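Local coordinates for type IV pilus secretin PilQ family protein (Vibrio cholerae, PDB 6W6M) that assembles as a ring of fourteen subunits, probably forming the outer-membrane channel for the type IV competence pilus, at residues His526-Leu538 with Gly545-Lys557. Sequence-based numbering, arbitrary orientation.
Sequences HSINNSVDKVPLL and GALFRRTYEQMGK
Leu538 lies against one face of the Phe548 ring: its CB sits over the centre, 3.7 Å from the centroid, while Leu538 CD1, over the same face, comes within 3.6 Å of Phe548 CE1. Val535 CG2 touches Phe548 CB obliquely, and Ser531 CB lies off the edge of the Tyr552 ring, near its plane. Met555 SD stands at the edge of the His526 ring, 5.1 Å from its centroid. The guanidinium of Arg550 is approached at its edge by the Asp533 carboxylate, the two planes 12° apart. Most of these groups lie on or at the end of an antiparallel beta hairpin, a worked example of how hairpins of neighbouring subunits join into the continuous beta barrel of a secretin. Strands 526-534 and 549-557 are joined by four hydrogen-bonded pairs, from Ser527 with Gly556 to Asp533 with Arg550; a further backbone hydrogen bond, Val535 N to Phe548 O at 3.1 Å, prolongs the pairing toward the turn.

Strand 549-557 also pairs with strand 320-347, whereas 526-534 pairs with a strand of the second subunit, extending the sheet into the next protomer. On one face Ile528 CG1 lies beside Met555 CG, and Val532 CG2 beside Thr551 CG2. On the other, the Arg550 chain leaves with CG anti to the backbone N (chi1 173°) and bends at chi3, bringing its guanidinium back to the carboxylate; NH1 is held by Ala383 O. The salt bridge runs from Arg550 NH2 to the syn side of Asp533 OD2, 3.1 Å away and 20° out of the carboxylate plane.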
ATOM      1  N   HIS A 526     -31.806  -8.538 -47.328  1.00 63.89           N
ATOM      2  CA  HIS A 526     -31.803  -9.177 -48.631  1.00 63.89           C
ATOM      3  C   HIS A 526     -30.382  -9.182 -49.175  1.00 63.89           C
ATOM      4  O   HIS A 526     -29.616  -8.261 -48.910  1.00 63.89           O
ATOM      5  CB  HIS A 526     -32.745  -8.450 -49.578  1.00 63.89           C
ATOM      6  CG  HIS A 526     -32.836  -9.073 -50.928  1.00 63.89           C
ATOM      7  ND1 HIS A 526     -33.302 -10.351 -51.126  1.00 63.89           N
ATOM      8  CD2 HIS A 526     -32.534  -8.589 -52.151  1.00 63.89           C
ATOM      9  CE1 HIS A 526     -33.278 -10.630 -52.415  1.00 63.89           C
ATOM     10  NE2 HIS A 526     -32.815  -9.577 -53.057  1.00 63.89           N
ATOM     11  N   SER A 527     -30.018 -10.221 -49.924  1.00 66.21           N
ATOM     12  CA  SER A 527     -28.679 -10.236 -50.511  1.00 66.21           C
ATOM     13  C   SER A 527     -28.639 -11.105 -51.761  1.00 66.21           C
ATOM     14  O   SER A 527     -29.367 -12.090 -51.855  1.00 66.21           O
ATOM     15  CB  SER A 527     -27.635 -10.725 -49.509  1.00 66.21           C
ATOM     16  OG  SER A 527     -27.875 -12.063 -49.146  1.00 66.21           O
ATOM     17  N   ILE A 528     -27.769 -10.736 -52.704  1.00 68.06           N
ATOM     18  CA  ILE A 528     -27.631 -11.403 -53.996  1.00 68.06           C
ATOM     19  C   ILE A 528     -26.166 -11.416 -54.403  1.00 68.06           C
ATOM     20  O   ILE A 528     -25.510 -10.374 -54.382  1.00 68.06           O
ATOM     21  CB  ILE A 528     -28.466 -10.703 -55.087  1.00 68.06           C
ATOM     22  CG1 ILE A 528     -29.954 -10.828 -54.803  1.00 68.06           C
ATOM     23  CG2 ILE A 528     -28.202 -11.312 -56.426  1.00 68.06           C
ATOM     24  CD1 ILE A 528     -30.803  -9.953 -55.676  1.00 68.06           C
ATOM     25  N   ASN A 529     -25.657 -12.578 -54.811  1.00 72.48           N
ATOM     26  CA  ASN A 529     -24.280 -12.702 -55.282  1.00 72.48           C
ATOM     27  C   ASN A 529     -24.231 -13.447 -56.606  1.00 72.48           C
ATOM     28  O   ASN A 529     -24.954 -14.427 -56.794  1.00 72.48           O
ATOM     29  CB  ASN A 529     -23.396 -13.456 -54.294  1.00 72.48           C
ATOM     30  CG  ASN A 529     -23.110 -12.675 -53.062  1.00 72.48           C
ATOM     31  OD1 ASN A 529     -23.185 -11.448 -53.061  1.00 72.48           O
ATOM     32  ND2 ASN A 529     -22.805 -13.373 -51.981  1.00 72.48           N
ATOM     33  N   ASN A 530     -23.354 -13.005 -57.499  1.00 73.66           N
ATOM     34  CA  ASN A 530     -23.120 -13.661 -58.774  1.00 73.66           C
ATOM     35  C   ASN A 530     -21.625 -13.717 -59.043  1.00 73.66           C
ATOM     36  O   ASN A 530     -20.880 -12.831 -58.642  1.00 73.66           O
ATOM     37  CB  ASN A 530     -23.818 -12.929 -59.915  1.00 73.66           C
ATOM     38  CG  ASN A 530     -25.318 -13.084 -59.871  1.00 73.66           C
ATOM     39  OD1 ASN A 530     -25.883 -13.910 -60.575  1.00 73.66           O
ATOM     40  ND2 ASN A 530     -25.974 -12.281 -59.049  1.00 73.66           N
ATOM     41  N   SER A 531     -21.180 -14.758 -59.740  1.00 75.20           N
ATOM     42  CA  SER A 531     -19.763 -14.841 -60.070  1.00 75.20           C
ATOM     43  C   SER A 531     -19.551 -15.750 -61.271  1.00 75.20           C
ATOM     44  O   SER A 531     -20.308 -16.698 -61.476  1.00 75.20           O
ATOM     45  CB  SER A 531     -18.953 -15.348 -58.878  1.00 75.20           C
ATOM     46  OG  SER A 531     -17.587 -15.470 -59.215  1.00 75.20           O
ATOM     47  N   VAL A 532     -18.519 -15.451 -62.055  1.00 76.43           N
ATOM     48  CA  VAL A 532     -18.148 -16.226 -63.235  1.00 76.43           C
ATOM     49  C   VAL A 532     -16.631 -16.269 -63.332  1.00 76.43           C
ATOM     50  O   VAL A 532     -15.963 -15.264 -63.087  1.00 76.43           O
ATOM     51  CB  VAL A 532     -18.732 -15.623 -64.530  1.00 76.43           C
ATOM     52  CG1 VAL A 532     -18.234 -16.370 -65.732  1.00 76.43           C
ATOM     53  CG2 VAL A 532     -20.231 -15.650 -64.509  1.00 76.43           C
ATOM     54  N   ASP A 533     -16.077 -17.422 -63.692  1.00 80.06           N
ATOM     55  CA  ASP A 533     -14.696 -17.430 -64.164  1.00 80.06           C
ATOM     56  C   ASP A 533     -14.611 -18.260 -65.432  1.00 80.06           C
ATOM     57  O   ASP A 533     -15.133 -19.371 -65.486  1.00 80.06           O
ATOM     58  CB  ASP A 533     -13.710 -17.946 -63.120  1.00 80.06           C
ATOM     59  CG  ASP A 533     -13.986 -19.347 -62.711  1.00 80.06           C
ATOM     60  OD1 ASP A 533     -14.987 -19.911 -63.174  1.00 80.06           O
ATOM     61  OD2 ASP A 533     -13.187 -19.899 -61.932  1.00 80.06           O
ATOM     62  N   LYS A 534     -13.958 -17.717 -66.451  1.00 80.33           N
ATOM     63  CA  LYS A 534     -14.082 -18.285 -67.781  1.00 80.33           C
ATOM     64  C   LYS A 534     -12.768 -18.186 -68.535  1.00 80.33           C
ATOM     65  O   LYS A 534     -11.754 -17.733 -68.012  1.00 80.33           O
ATOM     66  CB  LYS A 534     -15.195 -17.601 -68.564  1.00 80.33           C
ATOM     67  CG  LYS A 534     -15.111 -16.108 -68.611  1.00 80.33           C
ATOM     68  CD  LYS A 534     -16.065 -15.592 -69.654  1.00 80.33           C
ATOM     69  CE  LYS A 534     -16.376 -14.133 -69.467  1.00 80.33           C
ATOM     70  NZ  LYS A 534     -17.682 -13.775 -70.078  1.00 80.33           N
ATOM     71  N   VAL A 535     -12.798 -18.666 -69.769  1.00 83.01           N
ATOM     72  CA  VAL A 535     -11.653 -18.535 -70.675  1.00 83.01           C
ATOM     73  C   VAL A 535     -11.818 -17.260 -71.491  1.00 83.01           C
ATOM     74  O   VAL A 535     -12.913 -17.015 -72.020  1.00 83.01           O
ATOM     75  CB  VAL A 535     -11.548 -19.766 -71.571  1.00 83.01           C
ATOM     76  CG1 VAL A 535     -10.451 -19.597 -72.593  1.00 83.01           C
ATOM     77  CG2 VAL A 535     -11.275 -20.986 -70.727  1.00 83.01           C
ATOM     78  N   PRO A 536     -10.776 -16.429 -71.613  1.00 84.41           N
ATOM     79  CA  PRO A 536     -10.982 -15.033 -72.034  1.00 84.41           C
ATOM     80  C   PRO A 536     -11.883 -14.793 -73.237  1.00 84.41           C
ATOM     81  O   PRO A 536     -12.620 -13.800 -73.241  1.00 84.41           O
ATOM     82  CB  PRO A 536      -9.547 -14.572 -72.284  1.00 84.41           C
ATOM     83  CG  PRO A 536      -8.805 -15.253 -71.216  1.00 84.41           C
ATOM     84  CD  PRO A 536      -9.412 -16.624 -71.097  1.00 84.41           C
ATOM     85  N   LEU A 537     -11.867 -15.651 -74.249  1.00 88.14           N
ATOM     86  CA  LEU A 537     -12.709 -15.396 -75.411  1.00 88.14           C
ATOM     87  C   LEU A 537     -13.757 -16.464 -75.667  1.00 88.14           C
ATOM     88  O   LEU A 537     -14.807 -16.156 -76.233  1.00 88.14           O
ATOM     89  CB  LEU A 537     -11.848 -15.239 -76.668  1.00 88.14           C
ATOM     90  CG  LEU A 537     -12.664 -15.042 -77.944  1.00 88.14           C
ATOM     91  CD1 LEU A 537     -13.464 -13.748 -77.858  1.00 88.14           C
ATOM     92  CD2 LEU A 537     -11.775 -15.052 -79.171  1.00 88.14           C
ATOM     93  N   LEU A 538     -13.504 -17.706 -75.268  1.00 89.04           N
ATOM     94  CA  LEU A 538     -14.416 -18.790 -75.593  1.00 89.04           C
ATOM     95  C   LEU A 538     -15.607 -18.841 -74.653  1.00 89.04           C
ATOM     96  O   LEU A 538     -16.691 -19.264 -75.063  1.00 89.04           O
ATOM     97  CB  LEU A 538     -13.666 -20.113 -75.562  1.00 89.04           C
ATOM     98  CG  LEU A 538     -12.594 -20.209 -76.637  1.00 89.04           C
ATOM     99  CD1 LEU A 538     -11.778 -21.472 -76.480  1.00 89.04           C
ATOM    100  CD2 LEU A 538     -13.241 -20.153 -78.002  1.00 89.04           C
ATOM    101  N   GLY A 545     -20.392 -21.708 -75.125  1.00 90.55           N
ATOM    102  CA  GLY A 545     -19.648 -21.059 -74.061  1.00 90.55           C
ATOM    103  C   GLY A 545     -19.702 -21.795 -72.741  1.00 90.55           C
ATOM    104  O   GLY A 545     -18.751 -21.738 -71.963  1.00 90.55           O
ATOM    105  N   ALA A 546     -20.797 -22.511 -72.481  1.00 88.90           N
ATOM    106  CA  ALA A 546     -20.957 -23.240 -71.229  1.00 88.90           C
ATOM    107  C   ALA A 546     -19.895 -24.304 -71.024  1.00 88.90           C
ATOM    108  O   ALA A 546     -19.796 -24.849 -69.923  1.00 88.90           O
ATOM    109  CB  ALA A 546     -22.339 -23.880 -71.168  1.00 88.90           C
ATOM    110  N   LEU A 547     -19.103 -24.611 -72.041  1.00 88.51           N
ATOM    111  CA  LEU A 547     -18.009 -25.555 -71.895  1.00 88.51           C
ATOM    112  C   LEU A 547     -16.731 -24.910 -71.387  1.00 88.51           C
ATOM    113  O   LEU A 547     -15.750 -25.623 -71.165  1.00 88.51           O
ATOM    114  CB  LEU A 547     -17.725 -26.240 -73.234  1.00 88.51           C
ATOM    115  CG  LEU A 547     -18.775 -27.156 -73.873  1.00 88.51           C
ATOM    116  CD1 LEU A 547     -18.372 -27.624 -75.260  1.00 88.51           C
ATOM    117  CD2 LEU A 547     -19.017 -28.344 -72.966  1.00 88.51           C
ATOM    118  N   PHE A 548     -16.718 -23.593 -71.189  1.00 86.42           N
ATOM    119  CA  PHE A 548     -15.494 -22.855 -70.904  1.00 86.42           C
ATOM    120  C   PHE A 548     -15.650 -21.925 -69.709  1.00 86.42           C
ATOM    121  O   PHE A 548     -14.981 -20.898 -69.629  1.00 86.42           O
ATOM    122  CB  PHE A 548     -15.056 -22.040 -72.117  1.00 86.42           C
ATOM    123  CG  PHE A 548     -14.687 -22.864 -73.307  1.00 86.42           C
ATOM    124  CD1 PHE A 548     -13.424 -23.415 -73.417  1.00 86.42           C
ATOM    125  CD2 PHE A 548     -15.591 -23.067 -74.332  1.00 86.42           C
ATOM    126  CE1 PHE A 548     -13.080 -24.161 -74.515  1.00 86.42           C
ATOM    127  CE2 PHE A 548     -15.251 -23.814 -75.426  1.00 86.42           C
ATOM    128  CZ  PHE A 548     -13.994 -24.360 -75.520  1.00 86.42           C
ATOM    129  N   ARG A 549     -16.512 -22.252 -68.753  1.00 82.47           N
ATOM    130  CA  ARG A 549     -16.780 -21.295 -67.687  1.00 82.47           C
ATOM    131  C   ARG A 549     -17.408 -22.002 -66.500  1.00 82.47           C
ATOM    132  O   ARG A 549     -18.098 -23.011 -66.648  1.00 82.47           O
ATOM    133  CB  ARG A 549     -17.695 -20.175 -68.172  1.00 82.47           C
ATOM    134  CG  ARG A 549     -19.116 -20.590 -68.344  1.00 82.47           C
ATOM    135  CD  ARG A 549     -19.867 -19.603 -69.171  1.00 82.47           C
ATOM    136  NE  ARG A 549     -21.241 -20.026 -69.366  1.00 82.47           N
ATOM    137  CZ  ARG A 549     -22.039 -19.552 -70.312  1.00 82.47           C
ATOM    138  NH1 ARG A 549     -21.597 -18.641 -71.160  1.00 82.47           N
ATOM    139  NH2 ARG A 549     -23.276 -19.999 -70.412  1.00 82.47           N
ATOM    140  N   ARG A 550     -17.171 -21.443 -65.315  1.00 78.68           N
ATOM    141  CA  ARG A 550     -17.883 -21.829 -64.105  1.00 78.68           C
ATOM    142  C   ARG A 550     -18.707 -20.647 -63.634  1.00 78.68           C
ATOM    143  O   ARG A 550     -18.229 -19.509 -63.650  1.00 78.68           O
ATOM    144  CB  ARG A 550     -16.934 -22.279 -63.000  1.00 78.68           C
ATOM    145  CG  ARG A 550     -17.630 -22.527 -61.688  1.00 78.68           C
ATOM    146  CD  ARG A 550     -16.719 -23.201 -60.702  1.00 78.68           C
ATOM    147  NE  ARG A 550     -15.502 -22.438 -60.490  1.00 78.68           N
ATOM    148  CZ  ARG A 550     -14.420 -22.913 -59.893  1.00 78.68           C
ATOM    149  NH1 ARG A 550     -14.396 -24.156 -59.449  1.00 78.68           N
ATOM    150  NH2 ARG A 550     -13.358 -22.143 -59.745  1.00 78.68           N
ATOM    151  N   THR A 551     -19.938 -20.927 -63.224  1.00 76.75           N
ATOM    152  CA  THR A 551     -20.933 -19.935 -62.854  1.00 76.75           C
ATOM    153  C   THR A 551     -21.488 -20.239 -61.467  1.00 76.75           C
ATOM    154  O   THR A 551     -21.790 -21.391 -61.140  1.00 76.75           O
ATOM    155  CB  THR A 551     -22.062 -19.913 -63.889  1.00 76.75           C
ATOM    156  OG1 THR A 551     -22.667 -21.206 -63.967  1.00 76.75           O
ATOM    157  CG2 THR A 551     -21.558 -19.508 -65.250  1.00 76.75           C
ATOM    158  N   TYR A 552     -21.631 -19.189 -60.656  1.00 76.25           N
ATOM    159  CA  TYR A 552     -22.082 -19.315 -59.275  1.00 76.25           C
ATOM    160  C   TYR A 552     -23.119 -18.243 -58.992  1.00 76.25           C
ATOM    161  O   TYR A 552     -22.941 -17.099 -59.412  1.00 76.25           O
ATOM    162  CB  TYR A 552     -20.897 -19.176 -58.323  1.00 76.25           C
ATOM    163  CG  TYR A 552     -21.256 -19.195 -56.864  1.00 76.25           C
ATOM    164  CD1 TYR A 552     -21.564 -20.382 -56.215  1.00 76.25           C
ATOM    165  CD2 TYR A 552     -21.311 -18.025 -56.136  1.00 76.25           C
ATOM    166  CE1 TYR A 552     -21.896 -20.401 -54.889  1.00 76.25           C
ATOM    167  CE2 TYR A 552     -21.649 -18.034 -54.811  1.00 76.25           C
ATOM    168  CZ  TYR A 552     -21.939 -19.223 -54.191  1.00 76.25           C
ATOM    169  OH  TYR A 552     -22.274 -19.229 -52.862  1.00 76.25           O
ATOM    170  N   GLU A 553     -24.189 -18.597 -58.287  1.00 76.21           N
ATOM    171  CA  GLU A 553     -25.236 -17.634 -57.981  1.00 76.21           C
ATOM    172  C   GLU A 553     -25.928 -17.960 -56.667  1.00 76.21           C
ATOM    173  O   GLU A 553     -26.285 -19.113 -56.413  1.00 76.21           O
ATOM    174  CB  GLU A 553     -26.257 -17.589 -59.090  1.00 76.21           C
ATOM    175  CG  GLU A 553     -27.318 -16.570 -58.868  1.00 76.21           C
ATOM    176  CD  GLU A 553     -28.294 -16.513 -60.009  1.00 76.21           C
ATOM    177  OE1 GLU A 553     -28.141 -17.313 -60.954  1.00 76.21           O
ATOM    178  OE2 GLU A 553     -29.210 -15.665 -59.969  1.00 76.21           O
ATOM    179  N   GLN A 554     -26.143 -16.939 -55.839  1.00 74.51           N
ATOM    180  CA  GLN A 554     -26.700 -17.160 -54.512  1.00 74.51           C
ATOM    181  C   GLN A 554     -27.625 -16.017 -54.124  1.00 74.51           C
ATOM    182  O   GLN A 554     -27.447 -14.885 -54.568  1.00 74.51           O
ATOM    183  CB  GLN A 554     -25.590 -17.307 -53.483  1.00 74.51           C
ATOM    184  CG  GLN A 554     -26.074 -17.676 -52.126  1.00 74.51           C
ATOM    185  CD  GLN A 554     -24.942 -17.972 -51.198  1.00 74.51           C
ATOM    186  OE1 GLN A 554     -23.784 -17.987 -51.604  1.00 74.51           O
ATOM    187  NE2 GLN A 554     -25.260 -18.188 -49.930  1.00 74.51           N
ATOM    188  N   MET A 555     -28.703 -16.309 -53.389  1.00 72.14           N
ATOM    189  CA  MET A 555     -29.654 -15.293 -52.932  1.00 72.14           C
ATOM    190  C   MET A 555     -30.223 -15.627 -51.547  1.00 72.14           C
ATOM    191  O   MET A 555     -30.570 -16.774 -51.283  1.00 72.14           O
ATOM    192  CB  MET A 555     -30.797 -15.143 -53.938  1.00 72.14           C
ATOM    193  CG  MET A 555     -31.883 -14.176 -53.497  1.00 72.14           C
ATOM    194  SD  MET A 555     -33.205 -13.947 -54.698  1.00 72.14           S
ATOM    195  CE  MET A 555     -34.079 -15.502 -54.554  1.00 72.14           C
ATOM    196  N   GLY A 556     -30.318 -14.631 -50.667  1.00 68.70           N
ATOM    197  CA  GLY A 556     -30.850 -14.836 -49.328  1.00 68.70           C
ATOM    198  C   GLY A 556     -31.815 -13.743 -48.934  1.00 68.70           C
ATOM    199  O   GLY A 556     -31.725 -12.611 -49.415  1.00 68.70           O
ATOM    200  N   LYS A 557     -32.740 -14.082 -48.038  1.00 67.75           N
ATOM    201  CA  LYS A 557     -33.721 -13.113 -47.567  1.00 67.75           C
ATOM    202  C   LYS A 557     -34.145 -13.434 -46.142  1.00 67.75           C
ATOM    203  O   LYS A 557     -34.362 -14.598 -45.803  1.00 67.75           O
ATOM    204  CB  LYS A 557     -34.944 -13.089 -48.473  1.00 67.75           C
ATOM    205  CG  LYS A 557     -36.132 -12.435 -47.844  1.00 67.75           C
ATOM    206  CD  LYS A 557     -37.296 -12.368 -48.792  1.00 67.75           C
ATOM    207  CE  LYS A 557     -37.028 -11.387 -49.899  1.00 67.75           C
ATOM    208  NZ  LYS A 557     -38.259 -11.130 -50.677  1.00 67.75           N
TER